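Local atomic coordinates of gene product PA4716 (Pseudomonas aeruginosa, PDB entry 1U0K), a protein that is of unknown function but belongs to the PhzF family and is probably an isomerase. Residues N21-F26 with E48-L53; Y7-V12 with Q275-A280; A35-W40 with R64-E69. One frame throughout, in Å; residues are numbered along the deposited sequence.

Interaction 1: N21-F26 with E48-L53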
ATOM      1  N   ASN A  21     -11.512   5.510  -4.089  1.00 13.15           N
ATOM      2  CA  ASN A  21     -10.807   4.505  -3.313  1.00 12.46           C
ATOM      3  C   ASN A  21     -10.527   3.229  -4.115  1.00 11.83           C
ATOM      4  O   ASN A  21     -11.455   2.544  -4.503  1.00 11.68           O
ATOM      5  CB  ASN A  21     -11.620   4.155  -2.057  1.00 13.14           C
ATOM      6  CG  ASN A  21     -10.757   3.654  -0.927  1.00 13.88           C
ATOM      7  OD1 ASN A  21      -9.582   3.331  -1.123  1.00 16.65           O
ATOM      8  ND2 ASN A  21     -11.320   3.613   0.287  1.00 15.31           N
ATOM      9  N   GLY A  22      -9.256   2.902  -4.322  1.00 10.80           N
ATOM     10  CA  GLY A  22      -8.887   1.712  -5.059  1.00 10.05           C
ATOM     11  C   GLY A  22      -9.204   0.452  -4.286  1.00  9.99           C
ATOM     12  O   GLY A  22      -9.103   0.403  -3.057  1.00 11.51           O
ATOM     13  N   LEU A  23      -9.578  -0.580  -5.030  1.00  8.73           N
ATOM     14  CA  LEU A  23     -10.021  -1.859  -4.480  1.00  8.71           C
ATOM     15  C   LEU A  23      -9.652  -2.981  -5.423  1.00  8.14           C
ATOM     16  O   LEU A  23      -9.869  -2.852  -6.633  1.00  8.72           O
ATOM     17  CB  LEU A  23     -11.540  -1.837  -4.360  1.00  9.06           C
ATOM     18  CG  LEU A  23     -12.264  -3.119  -3.962  1.00  9.52           C
ATOM     19  CD1 LEU A  23     -12.046  -3.414  -2.494  1.00 10.21           C
ATOM     20  CD2 LEU A  23     -13.746  -2.996  -4.278  1.00 10.69           C
ATOM     21  N   ALA A  24      -9.157  -4.101  -4.889  1.00  7.47           N
ATOM     22  CA  ALA A  24      -9.015  -5.327  -5.668  1.00  7.56           C
ATOM     23  C   ALA A  24     -10.152  -6.290  -5.344  1.00  7.83           C
ATOM     24  O   ALA A  24     -10.502  -6.476  -4.179  1.00  8.01           O
ATOM     25  CB  ALA A  24      -7.694  -5.995  -5.419  1.00  7.21           C
ATOM     26  N   VAL A  25     -10.729  -6.888  -6.385  1.00  7.87           N
ATOM     27  CA  VAL A  25     -11.815  -7.849  -6.248  1.00  8.06           C
ATOM     28  C   VAL A  25     -11.434  -9.152  -6.926  1.00  8.22           C
ATOM     29  O   VAL A  25     -11.066  -9.146  -8.088  1.00  8.39           O
ATOM     30  CB  VAL A  25     -13.105  -7.335  -6.917  1.00  7.98           C
ATOM     31  CG1 VAL A  25     -14.251  -8.354  -6.760  1.00  9.02           C
ATOM     32  CG2 VAL A  25     -13.511  -5.977  -6.371  1.00  8.70           C
ATOM     33  N   PHE A  26     -11.512 -10.257  -6.198  1.00  8.34           N
ATOM     34  CA  PHE A  26     -11.287 -11.593  -6.737  1.00  9.12           C
ATOM     35  C   PHE A  26     -12.687 -12.189  -6.910  1.00  9.90           C
ATOM     36  O   PHE A  26     -13.364 -12.467  -5.935  1.00 10.44           O
ATOM     37  CB  PHE A  26     -10.430 -12.434  -5.780  1.00  9.32           C
ATOM     38  CG  PHE A  26      -8.988 -11.998  -5.684  1.00  8.92           C
ATOM     39  CD1 PHE A  26      -8.645 -10.791  -5.101  1.00  8.85           C
ATOM     40  CD2 PHE A  26      -7.968 -12.821  -6.169  1.00 11.17           C
ATOM     41  CE1 PHE A  26      -7.302 -10.401  -5.006  1.00 10.82           C
ATOM     42  CE2 PHE A  26      -6.640 -12.441  -6.053  1.00 11.22           C
ATOM     43  CZ  PHE A  26      -6.315 -11.244  -5.489  1.00 10.21           C
ATOM     44  N   GLU A  48      -8.175  -2.241   1.007  1.00 10.15           N
ATOM     45  CA  GLU A  48      -8.873  -3.517   1.169  1.00 10.34           C
ATOM     46  C   GLU A  48      -8.899  -4.293  -0.140  1.00  9.91           C
ATOM     47  O   GLU A  48      -8.892  -3.696  -1.220  1.00 10.01           O
ATOM     48  CB  GLU A  48     -10.305  -3.285   1.656  1.00 11.23           C
ATOM     49  CG  GLU A  48     -10.363  -2.769   3.077  1.00 14.39           C
ATOM     50  CD  GLU A  48     -11.764  -2.543   3.589  1.00 20.91           C
ATOM     51  OE1 GLU A  48     -12.425  -1.598   3.133  1.00 24.44           O
ATOM     52  OE2 GLU A  48     -12.199  -3.306   4.477  1.00 26.51           O
ATOM     53  N   SER A  49      -8.864  -5.618  -0.019  1.00  9.38           N
ATOM     54  CA  SER A  49      -9.234  -6.540  -1.099  1.00  8.82           C
ATOM     55  C   SER A  49     -10.460  -7.334  -0.646  1.00  8.60           C
ATOM     56  O   SER A  49     -10.635  -7.598   0.538  1.00  8.56           O
ATOM     57  CB  SER A  49      -8.106  -7.510  -1.453  1.00  9.30           C
ATOM     58  OG  SER A  49      -7.027  -6.866  -2.121  1.00 10.25           O
ATOM     59  N   ILE A  50     -11.302  -7.710  -1.606  1.00  7.76           N
ATOM     60  CA  ILE A  50     -12.476  -8.537  -1.332  1.00  8.01           C
ATOM     61  C   ILE A  50     -12.438  -9.776  -2.211  1.00  8.11           C
ATOM     62  O   ILE A  50     -12.061  -9.712  -3.389  1.00  7.89           O
ATOM     63  CB  ILE A  50     -13.807  -7.732  -1.509  1.00  8.60           C
ATOM     64  CG1 ILE A  50     -15.023  -8.630  -1.274  1.00  9.12           C
ATOM     65  CG2 ILE A  50     -13.883  -7.039  -2.869  1.00  8.26           C
ATOM     66  CD1 ILE A  50     -16.285  -7.880  -1.016  1.00 10.39           C
ATOM     67  N   PHE A  51     -12.816 -10.897  -1.611  1.00  7.67           N
ATOM     68  CA  PHE A  51     -12.748 -12.225  -2.219  1.00  8.19           C
ATOM     69  C   PHE A  51     -14.154 -12.797  -2.240  1.00  9.00           C
ATOM     70  O   PHE A  51     -14.791 -12.877  -1.196  1.00  9.38           O
ATOM     71  CB  PHE A  51     -11.803 -13.123  -1.409  1.00  8.28           C
ATOM     72  CG  PHE A  51     -10.387 -12.617  -1.374  1.00  7.35           C
ATOM     73  CD1 PHE A  51     -10.017 -11.650  -0.448  1.00  8.06           C
ATOM     74  CD2 PHE A  51      -9.437 -13.068  -2.284  1.00  6.71           C
ATOM     75  CE1 PHE A  51      -8.737 -11.140  -0.440  1.00  8.46           C
ATOM     76  CE2 PHE A  51      -8.153 -12.542  -2.277  1.00  6.33           C
ATOM     77  CZ  PHE A  51      -7.809 -11.582  -1.346  1.00  8.10           C
ATOM     78  N   LEU A  52     -14.637 -13.148  -3.427  1.00  9.36           N
ATOM     79  CA  LEU A  52     -15.993 -13.671  -3.614  1.00  9.92           C
ATOM     80  C   LEU A  52     -15.987 -15.178  -3.803  1.00 10.76           C
ATOM     81  O   LEU A  52     -15.139 -15.738  -4.491  1.00 11.13           O
ATOM     82  CB  LEU A  52     -16.675 -12.997  -4.804  1.00  9.86           C
ATOM     83  CG  LEU A  52     -16.749 -11.463  -4.786  1.00 10.71           C
ATOM     84  CD1 LEU A  52     -17.468 -10.909  -6.021  1.00 12.08           C
ATOM     85  CD2 LEU A  52     -17.422 -10.943  -3.525  1.00 12.27           C
ATOM     86  N   LEU A  53     -16.975 -15.827  -3.197  1.00 11.76           N
ATOM     87  CA  LEU A  53     -17.123 -17.277  -3.261  1.00 13.08           C
ATOM     88  C   LEU A  53     -18.511 -17.560  -3.850  1.00 13.57           C
ATOM     89  O   LEU A  53     -19.528 -17.362  -3.176  1.00 13.49           O
ATOM     90  CB  LEU A  53     -16.956 -17.884  -1.875  1.00 13.80           C
ATOM     91  CG  LEU A  53     -15.656 -17.445  -1.171  1.00 16.77           C
ATOM     92  CD1 LEU A  53     -15.706 -17.692   0.321  1.00 20.51           C
ATOM     93  CD2 LEU A  53     -14.455 -18.144  -1.804  1.00 18.56           C
TER
HETATM   94  O   HOH W   1      -9.921  -0.740  -0.903  1.00 29.41           O
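F26 lies against F51 where strands 21-26 and 48-53 run parallel, the two strands of a beta-alpha-beta unit whose helix, 34-44, covers the face carrying A24, S49 and both phenylalanines. This end is tightly packed. The rings form an offset stack with planes 25° apart and centroids 4.5 Å apart, and CE2 of F51 sits over the rim of the F26 face. Both side chains start alike, CG anti to the carbonyl carbon (chi1 -70° in F26), which lays the flat groups side by side. Smaller A24 and S49 meet beneath helix residues L44 and T41. On the other face V25 CG2 touches I50 CG2 at 3.7 Å, beta-branched residues well suited to a strand under helix 78-90. Three backbone hydrogen bonds join the strands: I50 N to A24 O (3.0 Å), F26 N to I50 O (2.9 Å) and L52 N to F26 O (2.9 Å).

Near E48, the predicted active-site residue, the pairing is looser: A24 N is buried without a partner, and a water fills in between the strands, giving a hydrogen bond to G22 O at 2.6 Å and accepting one from E48 N at 3.0 Å.

Interaction 2: Y7-V12 with Q275-A280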
ATOM      1  N   TYR A   7      -8.215 -11.330 -10.813  1.00 10.51           N
ATOM      2  CA  TYR A   7      -8.656 -10.248  -9.956  1.00  9.47           C
ATOM      3  C   TYR A   7      -8.857  -8.995 -10.787  1.00  9.40           C
ATOM      4  O   TYR A   7      -8.442  -8.922 -11.960  1.00  8.87           O
ATOM      5  CB  TYR A   7      -7.704 -10.023  -8.778  1.00  9.09           C
ATOM      6  CG  TYR A   7      -6.364  -9.436  -9.140  1.00  8.47           C
ATOM      7  CD1 TYR A   7      -6.208  -8.083  -9.313  1.00  8.92           C
ATOM      8  CD2 TYR A   7      -5.263 -10.258  -9.330  1.00  8.49           C
ATOM      9  CE1 TYR A   7      -4.969  -7.536  -9.652  1.00  8.98           C
ATOM     10  CE2 TYR A   7      -4.012  -9.721  -9.656  1.00  8.94           C
ATOM     11  CZ  TYR A   7      -3.885  -8.365  -9.828  1.00  9.16           C
ATOM     12  OH  TYR A   7      -2.670  -7.809 -10.176  1.00 10.29           O
ATOM     13  N   TRP A   8      -9.519  -8.019 -10.197  1.00  8.89           N
ATOM     14  CA  TRP A   8      -9.879  -6.791 -10.884  1.00  8.85           C
ATOM     15  C   TRP A   8      -9.547  -5.602 -10.023  1.00  9.08           C
ATOM     16  O   TRP A   8      -9.796  -5.633  -8.828  1.00 10.27           O
ATOM     17  CB  TRP A   8     -11.371  -6.765 -11.199  1.00  9.30           C
ATOM     18  CG  TRP A   8     -11.877  -7.980 -11.903  1.00  9.80           C
ATOM     19  CD1 TRP A   8     -12.036  -9.243 -11.382  1.00 10.93           C
ATOM     20  CD2 TRP A   8     -12.326  -8.057 -13.261  1.00 12.02           C
ATOM     21  NE1 TRP A   8     -12.543 -10.086 -12.337  1.00 11.83           N
ATOM     22  CE2 TRP A   8     -12.734  -9.385 -13.495  1.00 12.52           C
ATOM     23  CE3 TRP A   8     -12.427  -7.130 -14.310  1.00 12.66           C
ATOM     24  CZ2 TRP A   8     -13.231  -9.810 -14.733  1.00 12.45           C
ATOM     25  CZ3 TRP A   8     -12.918  -7.557 -15.527  1.00 14.34           C
ATOM     26  CH2 TRP A   8     -13.318  -8.877 -15.723  1.00 13.93           C
ATOM     27  N   GLN A   9      -9.030  -4.544 -10.639  1.00  9.13           N
ATOM     28  CA  GLN A   9      -8.752  -3.283  -9.978  1.00  9.64           C
ATOM     29  C   GLN A   9      -9.887  -2.324 -10.284  1.00  9.72           C
ATOM     30  O   GLN A   9     -10.203  -2.085 -11.434  1.00  9.70           O
ATOM     31  CB  GLN A   9      -7.409  -2.705 -10.469  1.00  9.92           C
ATOM     32  CG  GLN A   9      -7.050  -1.351  -9.895  1.00 10.68           C
ATOM     33  CD  GLN A   9      -6.821  -1.362  -8.396  1.00 10.81           C
ATOM     34  OE1 GLN A   9      -6.526  -2.408  -7.810  1.00 11.51           O
ATOM     35  NE2 GLN A   9      -6.967  -0.200  -7.772  1.00 10.45           N
ATOM     36  N   LEU A  10     -10.539  -1.834  -9.237  1.00  9.30           N
ATOM     37  CA  LEU A  10     -11.675  -0.925  -9.336  1.00 10.09           C
ATOM     38  C   LEU A  10     -11.417   0.310  -8.494  1.00 10.20           C
ATOM     39  O   LEU A  10     -10.629   0.271  -7.560  1.00 10.14           O
ATOM     40  CB  LEU A  10     -12.945  -1.599  -8.788  1.00 10.42           C
ATOM     41  CG  LEU A  10     -13.695  -2.580  -9.681  1.00 12.35           C
ATOM     42  CD1 LEU A  10     -12.901  -3.804  -9.996  1.00 13.76           C
ATOM     43  CD2 LEU A  10     -15.000  -2.973  -9.009  1.00 13.21           C
ATOM     44  N   ASP A  11     -12.118   1.391  -8.805  1.00 10.20           N
ATOM     45  CA  ASP A  11     -12.210   2.532  -7.903  1.00 10.86           C
ATOM     46  C   ASP A  11     -13.639   2.709  -7.437  1.00 10.94           C
ATOM     47  O   ASP A  11     -14.560   2.703  -8.247  1.00 11.75           O
ATOM     48  CB  ASP A  11     -11.773   3.801  -8.608  1.00 11.19           C
ATOM     49  CG  ASP A  11     -10.301   3.846  -8.840  1.00 13.04           C
ATOM     50  OD1 ASP A  11      -9.534   3.307  -8.004  1.00 13.05           O
ATOM     51  OD2 ASP A  11      -9.820   4.396  -9.842  1.00 12.68           O
ATOM     52  N   VAL A  12     -13.808   2.889  -6.132  1.00 11.79           N
ATOM     53  CA  VAL A  12     -15.125   3.064  -5.525  1.00 12.70           C
ATOM     54  C   VAL A  12     -15.248   4.498  -4.995  1.00 13.45           C
ATOM     55  O   VAL A  12     -14.271   5.075  -4.495  1.00 13.79           O
ATOM     56  CB  VAL A  12     -15.340   2.053  -4.384  1.00 12.87           C
ATOM     57  CG1 VAL A  12     -16.760   2.178  -3.803  1.00 13.15           C
ATOM     58  CG2 VAL A  12     -15.080   0.620  -4.866  1.00 14.10           C
ATOM     59  N   GLN A 275     -15.802   2.584 -10.910  1.00 11.41           N
ATOM     60  CA  GLN A 275     -15.142   2.407 -12.192  1.00 11.84           C
ATOM     61  C   GLN A 275     -14.306   1.139 -12.181  1.00 11.85           C
ATOM     62  O   GLN A 275     -13.693   0.816 -11.176  1.00 12.35           O
ATOM     63  CB  GLN A 275     -14.213   3.588 -12.471  1.00 12.39           C
ATOM     64  CG  GLN A 275     -14.876   4.943 -12.348  1.00 13.77           C
ATOM     65  CD  GLN A 275     -16.082   5.112 -13.264  1.00 16.15           C
ATOM     66  OE1 GLN A 275     -16.034   4.771 -14.447  1.00 19.35           O
ATOM     67  NE2 GLN A 275     -17.162   5.639 -12.714  1.00 18.47           N
ATOM     68  N   LEU A 276     -14.256   0.453 -13.316  1.00 11.79           N
ATOM     69  CA  LEU A 276     -13.419  -0.728 -13.491  1.00 12.11           C
ATOM     70  C   LEU A 276     -12.166  -0.325 -14.277  1.00 11.91           C
ATOM     71  O   LEU A 276     -12.267   0.237 -15.365  1.00 12.56           O
ATOM     72  CB  LEU A 276     -14.187  -1.816 -14.228  1.00 12.52           C
ATOM     73  CG  LEU A 276     -15.118  -2.716 -13.418  1.00 15.07           C
ATOM     74  CD1 LEU A 276     -16.227  -1.919 -12.769  1.00 17.22           C
ATOM     75  CD2 LEU A 276     -15.693  -3.792 -14.326  1.00 17.14           C
ATOM     76  N   LEU A 277     -10.998  -0.590 -13.713  1.00 11.15           N
ATOM     77  CA  LEU A 277      -9.731  -0.118 -14.285  1.00 11.44           C
ATOM     78  C   LEU A 277      -8.898  -1.179 -14.994  1.00 11.08           C
ATOM     79  O   LEU A 277      -8.259  -0.867 -16.000  1.00 11.03           O
ATOM     80  CB  LEU A 277      -8.871   0.517 -13.194  1.00 11.68           C
ATOM     81  CG  LEU A 277      -9.133   1.991 -12.889  1.00 15.01           C
ATOM     82  CD1 LEU A 277     -10.536   2.283 -12.403  1.00 16.79           C
ATOM     83  CD2 LEU A 277      -8.100   2.467 -11.877  1.00 16.92           C
ATOM     84  N   ALA A 278      -8.853  -2.396 -14.461  1.00  9.97           N
ATOM     85  CA  ALA A 278      -7.986  -3.448 -14.995  1.00  9.75           C
ATOM     86  C   ALA A 278      -8.503  -4.824 -14.644  1.00  9.48           C
ATOM     87  O   ALA A 278      -9.114  -5.032 -13.588  1.00  9.65           O
ATOM     88  CB  ALA A 278      -6.569  -3.299 -14.465  1.00  9.97           C
ATOM     89  N   ARG A 279      -8.269  -5.766 -15.544  1.00  9.14           N
ATOM     90  CA  ARG A 279      -8.554  -7.175 -15.353  1.00  9.35           C
ATOM     91  C   ARG A 279      -7.227  -7.933 -15.388  1.00  9.95           C
ATOM     92  O   ARG A 279      -6.514  -7.878 -16.389  1.00 10.24           O
ATOM     93  CB  ARG A 279      -9.456  -7.691 -16.487  1.00 10.33           C
ATOM     94  CG  ARG A 279      -9.829  -9.160 -16.395  1.00 12.73           C
ATOM     95  CD  ARG A 279     -10.534  -9.699 -17.644  1.00 16.41           C
ATOM     96  NE  ARG A 279      -9.634  -9.654 -18.800  1.00 20.81           N
ATOM     97  CZ  ARG A 279      -9.783  -8.869 -19.864  1.00 24.02           C
ATOM     98  NH1 ARG A 279     -10.800  -8.021 -19.964  1.00 24.98           N
ATOM     99  NH2 ARG A 279      -8.879  -8.920 -20.840  1.00 25.73           N
ATOM    100  N   ALA A 280      -6.923  -8.663 -14.324  1.00  8.73           N
ATOM    101  CA  ALA A 280      -5.654  -9.365 -14.175  1.00  9.13           C
ATOM    102  C   ALA A 280      -5.867 -10.871 -14.170  1.00  9.44           C
ATOM    103  O   ALA A 280      -6.735 -11.378 -13.463  1.00 11.58           O
ATOM    104  CB  ALA A 280      -4.964  -8.939 -12.894  1.00  8.79           C
TER
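Y7 to D11 pair antiparallel with A280 back to Q275, their N-to-C directions 154° apart, and a classic beta bulge interrupts the pairing where L277 and A278 both face Q9. The extra residue bends the backbone, and Q9 O takes a bond from L277 N (2.8 Å) together with a weak one from A278 N (3.3 Å). Regular pairing resumes on each side of it: D11 and Q275 exchange two backbone bonds, as do Y7 and A280.

On one face W8 and R279 run side by side. The arginine leaves its backbone with CG anti to N (chi1 -180°), which lays its aliphatic part over the indole, CG standing 3.6 Å from the centroid of the six-membered ring in a CH-pi contact. Farther along, L10 and L276 meet CG to CG at 4.0 Å. On the other face the A280 methyl sits over the Y7 ring, CB 3.4 Å from its centroid, close enough that a small residue suits the place. L277, in the bulge, crosses D11 at about a right angle, its CD2 3.3 Å from D11 OD2.

Q9 and D11 find polar partners beyond the pair. Q9 NE2 bonds to Q46 and to E43 of the second subunit, while A278 to A280 continue the sheet into that chain. D11 OD1 lies close to the same E43 oxygen and forms a long, weak ion pair with R254; the crowding of two carboxylates would probably raise the pKa of one.

Interaction 3: A35-W40 with R64-E69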
ATOM      1  N   ALA A  35      -4.949 -17.911   4.487  1.00 12.75           N
ATOM      2  CA  ALA A  35      -3.586 -17.396   4.424  1.00 12.33           C
ATOM      3  C   ALA A  35      -3.331 -16.809   3.047  1.00 11.70           C
ATOM      4  O   ALA A  35      -2.709 -15.757   2.937  1.00 11.70           O
ATOM      5  CB  ALA A  35      -2.576 -18.500   4.717  1.00 12.86           C
ATOM      6  N   ALA A  36      -3.804 -17.477   1.998  1.00 10.78           N
ATOM      7  CA  ALA A  36      -3.604 -16.982   0.638  1.00 10.00           C
ATOM      8  C   ALA A  36      -4.364 -15.685   0.379  1.00 10.09           C
ATOM      9  O   ALA A  36      -3.867 -14.795  -0.301  1.00  9.33           O
ATOM     10  CB  ALA A  36      -3.985 -18.051  -0.378  1.00 10.26           C
HETATM   11  N   MSE A  37      -5.562 -15.556   0.937  1.00  9.90           N
HETATM   12  CA  MSE A  37      -6.335 -14.333   0.795  1.00 10.22           C
HETATM   13  C   MSE A  37      -5.597 -13.171   1.472  1.00  9.49           C
HETATM   14  O   MSE A  37      -5.449 -12.095   0.891  1.00  8.60           O
HETATM   15  CB  MSE A  37      -7.731 -14.502   1.387  1.00 11.16           C
HETATM   16  CG  MSE A  37      -8.595 -15.429   0.571  1.00 11.97           C
HETATM   17 SE   MSE A  37     -10.332 -15.643   1.414  1.00 20.89          SE
HETATM   18  CE  MSE A  37     -10.993 -17.209   0.494  1.00 19.57           C
ATOM     19  N   GLN A  38      -5.090 -13.386   2.684  1.00  9.02           N
ATOM     20  CA  GLN A  38      -4.330 -12.344   3.360  1.00  8.47           C
ATOM     21  C   GLN A  38      -3.061 -11.999   2.597  1.00  7.89           C
ATOM     22  O   GLN A  38      -2.695 -10.823   2.510  1.00  7.71           O
ATOM     23  CB  GLN A  38      -3.995 -12.734   4.809  1.00  9.35           C
ATOM     24  CG  GLN A  38      -3.255 -11.652   5.584  1.00  9.89           C
ATOM     25  CD  GLN A  38      -4.062 -10.399   5.805  1.00 12.30           C
ATOM     26  OE1 GLN A  38      -3.987  -9.435   5.015  1.00 14.34           O
ATOM     27  NE2 GLN A  38      -4.854 -10.398   6.851  1.00 10.82           N
ATOM     28  N   ALA A  39      -2.403 -13.005   2.042  1.00  8.23           N
ATOM     29  CA  ALA A  39      -1.154 -12.795   1.308  1.00  8.13           C
ATOM     30  C   ALA A  39      -1.407 -12.021   0.010  1.00  8.13           C
ATOM     31  O   ALA A  39      -0.614 -11.158  -0.349  1.00  7.85           O
ATOM     32  CB  ALA A  39      -0.453 -14.107   1.035  1.00  8.49           C
ATOM     33  N   TRP A  40      -2.501 -12.329  -0.690  1.00  7.79           N
ATOM     34  CA  TRP A  40      -2.864 -11.609  -1.923  1.00  8.21           C
ATOM     35  C   TRP A  40      -3.248 -10.172  -1.608  1.00  8.13           C
ATOM     36  O   TRP A  40      -2.966  -9.263  -2.389  1.00  7.76           O
ATOM     37  CB  TRP A  40      -4.004 -12.317  -2.682  1.00  8.48           C
ATOM     38  CG  TRP A  40      -3.535 -13.283  -3.687  1.00 10.17           C
ATOM     39  CD1 TRP A  40      -3.591 -14.637  -3.617  1.00 11.22           C
ATOM     40  CD2 TRP A  40      -2.876 -12.972  -4.912  1.00 10.86           C
ATOM     41  NE1 TRP A  40      -3.041 -15.193  -4.748  1.00 12.80           N
ATOM     42  CE2 TRP A  40      -2.588 -14.186  -5.557  1.00 11.69           C
ATOM     43  CE3 TRP A  40      -2.523 -11.779  -5.550  1.00 10.94           C
ATOM     44  CZ2 TRP A  40      -1.955 -14.241  -6.802  1.00 13.43           C
ATOM     45  CZ3 TRP A  40      -1.884 -11.838  -6.780  1.00 12.58           C
ATOM     46  CH2 TRP A  40      -1.609 -13.055  -7.388  1.00 12.54           C
ATOM     47  N   ARG A  64     -15.283 -12.217   1.620  1.00 11.00           N
ATOM     48  CA  ARG A  64     -14.281 -12.081   2.659  1.00 11.27           C
ATOM     49  C   ARG A  64     -13.521 -10.794   2.340  1.00 10.17           C
ATOM     50  O   ARG A  64     -13.075 -10.606   1.206  1.00  9.41           O
ATOM     51  CB  ARG A  64     -13.313 -13.267   2.660  1.00 11.81           C
ATOM     52  CG  ARG A  64     -13.933 -14.663   2.769  1.00 15.61           C
ATOM     53  CD  ARG A  64     -14.352 -15.054   4.155  1.00 17.32           C
ATOM     54  NE  ARG A  64     -13.257 -15.137   5.121  1.00 16.96           N
ATOM     55  CZ  ARG A  64     -12.446 -16.171   5.290  1.00 17.56           C
ATOM     56  NH1 ARG A  64     -12.522 -17.253   4.529  1.00 19.78           N
ATOM     57  NH2 ARG A  64     -11.527 -16.107   6.240  1.00 19.49           N
ATOM     58  N   ILE A  65     -13.414  -9.910   3.326  1.00  9.45           N
ATOM     59  CA  ILE A  65     -12.743  -8.622   3.167  1.00  9.19           C
ATOM     60  C   ILE A  65     -11.532  -8.562   4.070  1.00  9.35           C
ATOM     61  O   ILE A  65     -11.619  -8.874   5.252  1.00  9.64           O
ATOM     62  CB  ILE A  65     -13.688  -7.447   3.505  1.00  9.41           C
ATOM     63  CG1 ILE A  65     -14.910  -7.429   2.587  1.00 10.56           C
ATOM     64  CG2 ILE A  65     -12.946  -6.135   3.411  1.00 10.79           C
ATOM     65  CD1 ILE A  65     -16.020  -6.506   3.065  1.00 13.11           C
ATOM     66  N   PHE A  66     -10.393  -8.175   3.501  1.00  8.84           N
ATOM     67  CA  PHE A  66      -9.157  -8.027   4.243  1.00  9.32           C
ATOM     68  C   PHE A  66      -8.546  -6.657   4.043  1.00  9.32           C
ATOM     69  O   PHE A  66      -8.552  -6.115   2.936  1.00  9.99           O
ATOM     70  CB  PHE A  66      -8.125  -9.047   3.787  1.00  9.23           C
ATOM     71  CG  PHE A  66      -8.475 -10.468   4.114  1.00 10.52           C
ATOM     72  CD1 PHE A  66      -9.384 -11.161   3.343  1.00 11.74           C
ATOM     73  CD2 PHE A  66      -7.855 -11.117   5.172  1.00 11.18           C
ATOM     74  CE1 PHE A  66      -9.691 -12.479   3.650  1.00 11.77           C
ATOM     75  CE2 PHE A  66      -8.167 -12.432   5.483  1.00 12.34           C
ATOM     76  CZ  PHE A  66      -9.083 -13.105   4.723  1.00 12.03           C
ATOM     77  N   THR A  67      -7.979  -6.122   5.120  1.00  9.90           N
ATOM     78  CA  THR A  67      -6.983  -5.060   5.007  1.00  9.07           C
ATOM     79  C   THR A  67      -5.601  -5.700   5.003  1.00  9.51           C
ATOM     80  O   THR A  67      -5.465  -6.903   5.127  1.00  9.04           O
ATOM     81  CB  THR A  67      -7.071  -4.049   6.160  1.00  9.33           C
ATOM     82  OG1 THR A  67      -6.693  -4.698   7.379  1.00 10.77           O
ATOM     83  CG2 THR A  67      -8.462  -3.533   6.366  1.00 10.58           C
ATOM     84  N   LEU A  68      -4.559  -4.888   4.911  1.00 10.40           N
ATOM     85  CA  LEU A  68      -3.214  -5.428   4.980  1.00 11.93           C
ATOM     86  C   LEU A  68      -2.905  -5.950   6.381  1.00 12.93           C
ATOM     87  O   LEU A  68      -1.964  -6.713   6.549  1.00 14.32           O
ATOM     88  CB  LEU A  68      -2.168  -4.396   4.531  1.00 12.06           C
ATOM     89  CG  LEU A  68      -1.877  -4.492   3.034  1.00 13.88           C
ATOM     90  CD1 LEU A  68      -2.985  -3.882   2.216  1.00 14.13           C
ATOM     91  CD2 LEU A  68      -0.554  -3.851   2.680  1.00 16.19           C
ATOM     92  N   GLU A  69      -3.705  -5.556   7.369  1.00 13.87           N
ATOM     93  CA  GLU A  69      -3.485  -5.990   8.754  1.00 15.60           C
ATOM     94  C   GLU A  69      -4.236  -7.268   9.117  1.00 15.63           C
ATOM     95  O   GLU A  69      -3.680  -8.145   9.790  1.00 16.39           O
ATOM     96  CB  GLU A  69      -3.869  -4.860   9.718  1.00 16.29           C
ATOM     97  CG  GLU A  69      -2.817  -3.759   9.811  1.00 21.77           C
ATOM     98  CD  GLU A  69      -3.019  -2.613   8.839  1.00 27.52           C
ATOM     99  OE1 GLU A  69      -3.693  -2.790   7.797  1.00 31.37           O
ATOM    100  OE2 GLU A  69      -2.485  -1.515   9.122  1.00 32.30           O
TER
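M37 and Q38 of helix 35-40 pack on R64 and F66 of strand 64-67, with the segment axes 8.4 Å apart at closest and inclined at 47°, as a crossover helix rests on its sheet. F66 fills the gap between helix and strand. The backbone N of Q38 lies over one face of its ring, offset to the rim, while M37 CB approaches obliquely, 3.6 Å from CE1. An aromatic ring suits this place, broad enough to touch two successive helix residues. M37, modelled as selenomethionine, extends from CG onward past the phenylalanine, its SE 5.1 Å from the F66 centroid in an oblique Met-aromatic contact. The M37 side chain crosses that of R64 at about a right angle, SE lying 4.0 Å from R64 CG and over one face of the guanidinium group, near its rim. R64 folds back to meet it through bends at chi2 (-79°) and chi3. Beyond F66, the Q38 amide stands nearly perpendicular to the ring, its plane turned by 85°.

T67 OG1 accepts from E69 N at 3.1 Å, an ST turn, and also from E70 N; T67 packs on E48, the predicted active-site residue.

R64 keeps its charge paired while M37 covers one face of its guanidinium. NE forms a salt bridge with E71 and NH1 one with D34 at the start of helix 34-44, so ionic and apolar contacts together bind the helix to the strand.

In the fold
From the N terminus, strand 6-12 comes first and turns back into strand 21-26, its antiparallel neighbour, so interactions 1 and 2 adjoin through shared backbone pairing. Helix 34-44 follows, and strand 48-54 closes the first of the three contacts by pairing with 21-26 in interaction 1. Interaction 3 starts from that helix, inside this loop, and closes only at 64-69 on the next strand; interactions 1 and 3 therefore cross, and together they tie strands 21-26, 48-54 and 60-67 to helix 34-44. Interaction 2 closes last and encloses both: residues 275-280 return to 7-12 across 262 intervening residues, joining the C-terminal strand to the chain's beginning and extending to the second subunit.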